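Local coordinates for protein methyltransferase (Thermus thermophilus, PDB 1WS6) that probably transfers a methyl group from S-adenosylmethionine, perhaps to a guanine of ribosomal RNA as in RsmD-type relatives, at residues R21-V25 with R26-A30; V93-V97 with E98-P102; A117-Y120 with A121-L124. All blocks are in the same frame, centred on the assembly; numbering follows the deposited sequence.

Contact 1: residues R21-V25 with R26-A30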
loop_
_atom_site.group_PDB
_atom_site.type_symbol
_atom_site.label_atom_id
_atom_site.label_comp_id
_atom_site.label_asym_id
_atom_site.label_seq_id
_atom_site.Cartn_x
_atom_site.Cartn_y
_atom_site.Cartn_z
ATOM N N ARG A 21 -10.374 -7.322 -4.752
ATOM C CA ARG A 21 -11.419 -6.300 -4.709
ATOM C C ARG A 21 -11.910 -5.849 -6.089
ATOM O O ARG A 21 -13.114 -5.836 -6.351
ATOM C CB ARG A 21 -10.927 -5.085 -3.907
ATOM C CG ARG A 21 -11.562 -3.762 -4.319
ATOM C CD ARG A 21 -12.333 -3.123 -3.184
ATOM N NE ARG A 21 -13.359 -4.020 -2.668
ATOM C CZ ARG A 21 -14.328 -3.646 -1.841
ATOM N NH1 ARG A 21 -14.404 -2.384 -1.439
ATOM N NH2 ARG A 21 -15.219 -4.531 -1.413
ATOM N N PRO A 22 -10.988 -5.468 -6.990
ATOM C CA PRO A 22 -9.529 -5.424 -6.816
ATOM C C PRO A 22 -9.032 -4.191 -6.049
ATOM O O PRO A 22 -8.316 -4.321 -5.053
ATOM C CB PRO A 22 -9.020 -5.462 -8.252
ATOM C CG PRO A 22 -10.074 -4.675 -8.985
ATOM C CD PRO A 22 -11.357 -5.226 -8.397
ATOM N N SER A 23 -9.422 -3.005 -6.514
ATOM C CA SER A 23 -9.024 -1.738 -5.891
ATOM C C SER A 23 -9.487 -0.572 -6.762
ATOM O O SER A 23 -8.934 -0.319 -7.832
ATOM C CB SER A 23 -7.501 -1.672 -5.716
ATOM O OG SER A 23 -7.096 -0.397 -5.245
ATOM N N PRO A 24 -10.500 0.164 -6.296
ATOM C CA PRO A 24 -11.090 1.316 -6.984
ATOM C C PRO A 24 -10.095 2.253 -7.663
ATOM O O PRO A 24 -9.142 2.725 -7.046
ATOM C CB PRO A 24 -11.888 2.009 -5.880
ATOM C CG PRO A 24 -11.179 1.584 -4.622
ATOM C CD PRO A 24 -10.910 0.137 -4.885
ATOM N N VAL A 25 -10.338 2.519 -8.943
ATOM C CA VAL A 25 -9.481 3.390 -9.726
ATOM C C VAL A 25 -9.482 4.844 -9.273
ATOM O O VAL A 25 -8.417 5.456 -9.210
ATOM C CB VAL A 25 -9.849 3.337 -11.224
ATOM C CG1 VAL A 25 -9.114 4.425 -11.979
ATOM C CG2 VAL A 25 -9.464 1.987 -11.794
ATOM N N ARG A 26 -10.640 5.422 -8.959
ATOM C CA ARG A 26 -10.601 6.813 -8.530
ATOM C C ARG A 26 -9.949 6.952 -7.161
ATOM O O ARG A 26 -9.438 8.013 -6.809
ATOM C CB ARG A 26 -11.988 7.467 -8.568
ATOM C CG ARG A 26 -13.138 6.686 -7.988
ATOM C CD ARG A 26 -14.472 7.277 -8.506
ATOM N NE ARG A 26 -14.621 8.706 -8.214
ATOM C CZ ARG A 26 -14.994 9.206 -7.035
ATOM N NH1 ARG A 26 -15.267 8.400 -6.018
ATOM N NH2 ARG A 26 -15.092 10.520 -6.872
ATOM N N LEU A 27 -9.940 5.855 -6.414
ATOM C CA LEU A 27 -9.315 5.802 -5.101
ATOM C C LEU A 27 -7.799 5.917 -5.323
ATOM O O LEU A 27 -7.166 6.875 -4.874
ATOM C CB LEU A 27 -9.654 4.461 -4.442
ATOM C CG LEU A 27 -9.136 4.000 -3.074
ATOM C CD1 LEU A 27 -7.609 3.967 -3.047
ATOM C CD2 LEU A 27 -9.678 4.903 -2.009
ATOM N N ARG A 28 -7.227 4.940 -6.024
ATOM C CA ARG A 28 -5.795 4.940 -6.301
ATOM C C ARG A 28 -5.353 6.242 -6.944
ATOM O O ARG A 28 -4.355 6.843 -6.535
ATOM C CB ARG A 28 -5.411 3.790 -7.231
ATOM C CG ARG A 28 -5.397 2.428 -6.586
ATOM C CD ARG A 28 -4.920 1.381 -7.577
ATOM N NE ARG A 28 -5.729 1.355 -8.796
ATOM C CZ ARG A 28 -5.225 1.137 -10.005
ATOM N NH1 ARG A 28 -3.920 0.928 -10.144
ATOM N NH2 ARG A 28 -6.010 1.142 -11.076
ATOM N N LYS A 29 -6.096 6.666 -7.958
ATOM C CA LYS A 29 -5.778 7.898 -8.659
ATOM C C LYS A 29 -5.782 9.093 -7.716
ATOM O O LYS A 29 -4.939 9.982 -7.840
ATOM C CB LYS A 29 -6.771 8.148 -9.794
ATOM C CG LYS A 29 -6.487 9.415 -10.570
ATOM C CD LYS A 29 -7.452 9.596 -11.727
ATOM C CE LYS A 29 -6.997 10.736 -12.659
ATOM N NZ LYS A 29 -6.952 12.061 -11.977
ATOM N N ALA A 30 -6.723 9.123 -6.776
ATOM C CA ALA A 30 -6.790 10.252 -5.846
ATOM C C ALA A 30 -5.659 10.195 -4.831
ATOM O O ALA A 30 -4.998 11.200 -4.573
ATOM C CB ALA A 30 -8.146 10.287 -5.125
#

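Contact 2: residues V93-V97 with E98-P102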
loop_
_atom_site.group_PDB
_atom_site.type_symbol
_atom_site.label_atom_id
_atom_site.label_comp_id
_atom_site.label_asym_id
_atom_site.label_seq_id
_atom_site.Cartn_x
_atom_site.Cartn_y
_atom_site.Cartn_z
ATOM N N VAL A 93 8.690 -8.873 -0.125
ATOM C CA VAL A 93 8.922 -9.616 1.102
ATOM C C VAL A 93 7.759 -10.589 1.305
ATOM O O VAL A 93 6.641 -10.187 1.652
ATOM C CB VAL A 93 9.018 -8.659 2.286
ATOM C CG1 VAL A 93 9.451 -9.400 3.528
ATOM C CG2 VAL A 93 10.002 -7.558 1.961
ATOM N N ALA A 94 8.028 -11.871 1.079
ATOM C CA ALA A 94 7.006 -12.899 1.191
ATOM C C ALA A 94 6.818 -13.469 2.583
ATOM O O ALA A 94 7.357 -14.525 2.915
ATOM C CB ALA A 94 7.301 -14.031 0.212
ATOM N N LEU A 95 6.025 -12.781 3.390
ATOM C CA LEU A 95 5.750 -13.248 4.735
ATOM C C LEU A 95 4.611 -12.450 5.341
ATOM O O LEU A 95 4.275 -11.363 4.865
ATOM C CB LEU A 95 7.012 -13.149 5.592
ATOM C CG LEU A 95 7.747 -11.817 5.590
ATOM C CD1 LEU A 95 7.033 -10.858 6.502
ATOM C CD2 LEU A 95 9.176 -12.018 6.057
ATOM N N PRO A 96 3.984 -12.999 6.388
ATOM C CA PRO A 96 2.870 -12.356 7.080
ATOM C C PRO A 96 3.260 -10.996 7.640
ATOM O O PRO A 96 4.379 -10.798 8.114
ATOM C CB PRO A 96 2.499 -13.373 8.159
ATOM C CG PRO A 96 3.768 -14.093 8.413
ATOM C CD PRO A 96 4.335 -14.274 7.030
ATOM N N VAL A 97 2.331 -10.053 7.566
ATOM C CA VAL A 97 2.577 -8.708 8.053
ATOM C C VAL A 97 2.928 -8.700 9.540
ATOM O O VAL A 97 3.726 -7.878 9.994
ATOM C CB VAL A 97 1.342 -7.830 7.813
ATOM C CG1 VAL A 97 1.567 -6.429 8.354
ATOM C CG2 VAL A 97 1.032 -7.807 6.320
ATOM N N GLU A 98 2.333 -9.628 10.288
ATOM C CA GLU A 98 2.559 -9.732 11.727
ATOM C C GLU A 98 3.994 -10.151 12.074
ATOM O O GLU A 98 4.432 -10.017 13.220
ATOM C CB GLU A 98 1.556 -10.718 12.332
ATOM C CG GLU A 98 1.550 -12.092 11.651
ATOM C CD GLU A 98 0.681 -13.111 12.377
ATOM O OE1 GLU A 98 -0.565 -12.999 12.329
ATOM O OE2 GLU A 98 1.255 -14.026 13.007
ATOM N N VAL A 99 4.719 -10.674 11.092
ATOM C CA VAL A 99 6.100 -11.073 11.324
ATOM C C VAL A 99 6.996 -9.950 10.819
ATOM O O VAL A 99 7.981 -9.586 11.458
ATOM C CB VAL A 99 6.478 -12.377 10.569
ATOM C CG1 VAL A 99 7.980 -12.647 10.726
ATOM C CG2 VAL A 99 5.670 -13.553 11.099
ATOM N N PHE A 100 6.628 -9.388 9.675
ATOM C CA PHE A 100 7.401 -8.310 9.063
ATOM C C PHE A 100 7.568 -7.065 9.931
ATOM O O PHE A 100 8.681 -6.572 10.104
ATOM C CB PHE A 100 6.778 -7.880 7.730
ATOM C CG PHE A 100 7.422 -6.663 7.134
ATOM C CD1 PHE A 100 8.582 -6.773 6.379
ATOM C CD2 PHE A 100 6.883 -5.403 7.349
ATOM C CE1 PHE A 100 9.193 -5.648 5.849
ATOM C CE2 PHE A 100 7.484 -4.273 6.828
ATOM C CZ PHE A 100 8.643 -4.392 6.074
ATOM N N LEU A 101 6.465 -6.542 10.450
ATOM C CA LEU A 101 6.520 -5.338 11.268
ATOM C C LEU A 101 7.568 -5.401 12.380
ATOM O O LEU A 101 8.438 -4.534 12.466
ATOM C CB LEU A 101 5.142 -5.033 11.861
ATOM C CG LEU A 101 4.051 -4.749 10.823
ATOM C CD1 LEU A 101 2.757 -4.365 11.539
ATOM C CD2 LEU A 101 4.505 -3.632 9.877
ATOM N N PRO A 102 7.504 -6.428 13.243
ATOM C CA PRO A 102 8.478 -6.543 14.331
ATOM C C PRO A 102 9.896 -6.514 13.791
ATOM O O PRO A 102 10.731 -5.734 14.239
ATOM C CB PRO A 102 8.144 -7.892 14.965
ATOM C CG PRO A 102 6.699 -8.082 14.648
ATOM C CD PRO A 102 6.586 -7.581 13.233
#

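Contact 3: residues A117-Y120 with A121-L124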
loop_
_atom_site.group_PDB
_atom_site.type_symbol
_atom_site.label_atom_id
_atom_site.label_comp_id
_atom_site.label_asym_id
_atom_site.label_seq_id
_atom_site.Cartn_x
_atom_site.Cartn_y
_atom_site.Cartn_z
ATOM N N ALA A 117 -4.191 -1.836 2.825
ATOM C CA ALA A 117 -5.532 -2.159 2.362
ATOM C C ALA A 117 -5.740 -3.667 2.512
ATOM O O ALA A 117 -5.780 -4.413 1.530
ATOM C CB ALA A 117 -5.704 -1.735 0.905
ATOM N N PRO A 118 -5.866 -4.135 3.756
ATOM C CA PRO A 118 -6.066 -5.560 4.016
ATOM C C PRO A 118 -7.470 -6.022 3.650
ATOM O O PRO A 118 -8.380 -5.210 3.511
ATOM C CB PRO A 118 -5.782 -5.675 5.510
ATOM C CG PRO A 118 -6.256 -4.373 6.046
ATOM C CD PRO A 118 -5.820 -3.361 5.011
ATOM N N PRO A 119 -7.655 -7.337 3.459
ATOM C CA PRO A 119 -8.985 -7.840 3.114
ATOM C C PRO A 119 -9.975 -7.539 4.234
ATOM O O PRO A 119 -9.754 -7.901 5.384
ATOM C CB PRO A 119 -8.746 -9.334 2.897
ATOM C CG PRO A 119 -7.562 -9.625 3.743
ATOM C CD PRO A 119 -6.673 -8.434 3.499
ATOM N N TYR A 120 -11.057 -6.862 3.868
ATOM C CA TYR A 120 -12.113 -6.436 4.785
ATOM C C TYR A 120 -12.678 -7.472 5.755
ATOM O O TYR A 120 -13.377 -7.114 6.709
ATOM C CB TYR A 120 -13.255 -5.822 3.972
ATOM C CG TYR A 120 -12.816 -4.603 3.201
ATOM C CD1 TYR A 120 -13.652 -3.993 2.275
ATOM C CD2 TYR A 120 -11.557 -4.051 3.413
ATOM C CE1 TYR A 120 -13.237 -2.858 1.581
ATOM C CE2 TYR A 120 -11.139 -2.928 2.730
ATOM C CZ TYR A 120 -11.977 -2.333 1.816
ATOM O OH TYR A 120 -11.542 -1.211 1.144
ATOM N N ALA A 121 -12.380 -8.744 5.521
ATOM C CA ALA A 121 -12.879 -9.799 6.390
ATOM C C ALA A 121 -12.106 -9.833 7.708
ATOM O O ALA A 121 -12.618 -10.310 8.727
ATOM C CB ALA A 121 -12.779 -11.156 5.683
HETATM N N MSE A 122 -10.875 -9.328 7.683
HETATM C CA MSE A 122 -10.039 -9.297 8.876
HETATM C C MSE A 122 -10.464 -8.167 9.810
HETATM O O MSE A 122 -11.319 -7.356 9.466
HETATM C CB MSE A 122 -8.578 -9.120 8.482
HETATM C CG MSE A 122 -8.075 -10.227 7.614
HETATM SE SE MSE A 122 -6.297 -9.921 7.003
HETATM C CE MSE A 122 -5.273 -10.589 8.500
ATOM N N ASP A 123 -9.867 -8.125 10.993
ATOM C CA ASP A 123 -10.186 -7.092 11.969
ATOM C C ASP A 123 -9.452 -5.809 11.590
ATOM O O ASP A 123 -8.401 -5.493 12.146
ATOM C CB ASP A 123 -9.777 -7.556 13.377
ATOM C CG ASP A 123 -10.207 -6.585 14.474
ATOM O OD1 ASP A 123 -10.447 -7.050 15.608
ATOM O OD2 ASP A 123 -10.296 -5.364 14.221
ATOM N N LEU A 124 -10.000 -5.083 10.626
ATOM C CA LEU A 124 -9.386 -3.837 10.198
ATOM C C LEU A 124 -9.597 -2.844 11.320
ATOM O O LEU A 124 -10.645 -2.198 11.403
ATOM C CB LEU A 124 -10.052 -3.291 8.940
ATOM C CG LEU A 124 -10.254 -4.220 7.753
ATOM C CD1 LEU A 124 -10.637 -3.378 6.545
ATOM C CD2 LEU A 124 -8.987 -4.999 7.481
#

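Contact 1: residues R21-V25 with R26-A30
P24 is the N-cap of helix 25-38, and its contacts with L27 and R28 build the first turn where the loop after strand 13-14 becomes that helix. The principle is familiar: the cap carbonyl receives the first N-H of the helical pattern. Here R28 N gives a nearly straight bond to P24 O, 3.1 Å long with 174° at the hydrogen. L27 N also approaches P24 O, at 3.3 Å, but that bond is bent and weak. One residue further, K29 N lies 2.9 Å from V25 O and the regular alpha-helical series is under way.

Around this backbone core the side chains divide. P24 and L27 run side by side in the same direction, with P24 CG 3.3 Å from L27 CB, and L27 continues onto Y161 of strand 157-161 and L166 of strand 164-170. R28 takes another side of the turn. Its CG stands beside its own backbone N (chi1 -75°), which brings the aliphatic part of the chain past S23, where S23 OG is 3.6 Å from R28 CG. The chain then bends at chi3, and R28 NH1 donates to the carbonyl of R3, joining the turn to the N-terminal strand. V25 meets the same guanidinium at its edge and in its plane, with V25 CG2 3.6 Å from R28 NH2.

Contact 2: residues V93-V97 with E98-P102
L95 and F100 close the start of helix 97-106 in the manner of a hydrophobic staple: they are the residue just before the N-cap, P96, and the fourth residue of the helix, and they meet across its first turn. This is the tight part of the contact, with buried F100 on its inner side. L95 CD1 presses on F100 CB at 3.2 Å, the two side chains crossing at about a right angle. With CG of L95 between the backbone N and the carbonyl carbon (chi1 51°), CD1 is the branch that meets F100. V93 adds a second, looser apolar touch on the inner side, its CG1 4.0 Å from F100 CD1. On the buried V97, CG1 lies 3.9 Å from L101 CG, one helical turn on.

The same turn is closed by backbone bonds. P96 O accepts two: F100 N, at 3.1 Å, approaches in the carbonyl plane, whereas V99 N, at 3.0 Å, comes from well above that plane. L101 N then bonds to V97 O at 3.1 Å, almost straight. The next residue, P102, has no N-H to continue the series, and the helix is kinked there.

On the partly exposed flank P96 and V99 still touch closely, P96 CG to V99 CG2 at 3.3 Å. The loose side is at exposed E98, which lends only its aliphatic CG to the proline ring, 3.8 Å from P96 CB.

In the fold, this turn begins the crossover from edge strand 91-93 to strand 111-116. V93 is backbone-bonded to L68 and E70, F100 packs on V69 and L46 of the neighbouring strands 65-69 and 44-48, V97 covers P48, F49 and V69, and L101 reaches L136.

Contact 3: residues A117-Y120 with A121-L124
P119 and M122 are the first and last residues of a type I beta turn at the end of strand 111-116, with Y120 and A121 at its corners. The turn overlaps the end of the segment A117-P118-P119-Y120, of which only the PPY part matches the (D/N)PPY motif of amino-methyltransferases; A117 stands where that motif has Asp or Asn. A place beside the substrate, as in relatives, is consistent with this but not established.

A121, the first residue after the motif, is the second of the turn's two central residues; exposed, it carries the chain round without side-chain packing of note. M122, present as selenomethionine, closes the turn: M122 N donates to P119 O at 2.9 Å with 168° at the hydrogen. Its own chain turns back over the proline. CG stands beside the backbone N of M122 (chi1 -60°), and the bend at chi3 follows a selenium that rests 3.5 Å from P119 CG and 3.8 Å from P119 CD, crossing the ring obliquely.

D123 comes next, at the centre of an inverse gamma turn, in which L124 N makes a weak bond to M122 O, 2.9 Å long. The carboxylate of D123 faces forward along the chain, OD2 accepting from A126 N at the start of the following helix. After this turn buried L124 packs back on Y120 and P119. Its CD1 lies 3.3 Å from Y120 CD2 and 3.8 Å from Y120 CA, while CD2 lies 3.7 Å from P119 O.

The loop is thus held between several elements. F49 touches P118, P119 and M122; L127 of helix 126-134 covers P118 and M122; L124 rests on H147 and P148 of strand 141-148; and Y120 OH makes weak bonds to Q146 of that strand and N164 of strand 164-170.

From the N terminus the three contacts follow in series, none nested in or crossing another. Contact 1 closes the entry to helix 25-38, contact 2 the entry to helix 97-106, and contact 3 the loop between strand 111-116 and helix 126-134. Contacts 1 and 2 lie on opposite sides of the chain's centre, their centres about 24 Å apart. Contact 3 touches the first: R21 NH1 lies 3.3 Å from Y120 CE1, though R21 is poorly ordered, so this touch is uncertain, and N164 of strand 164-170 meets both P24 and Y120. Contacts 2 and 3 do not touch, but F49, after strand 44-48, packs against V97 of one and the prolines of the other.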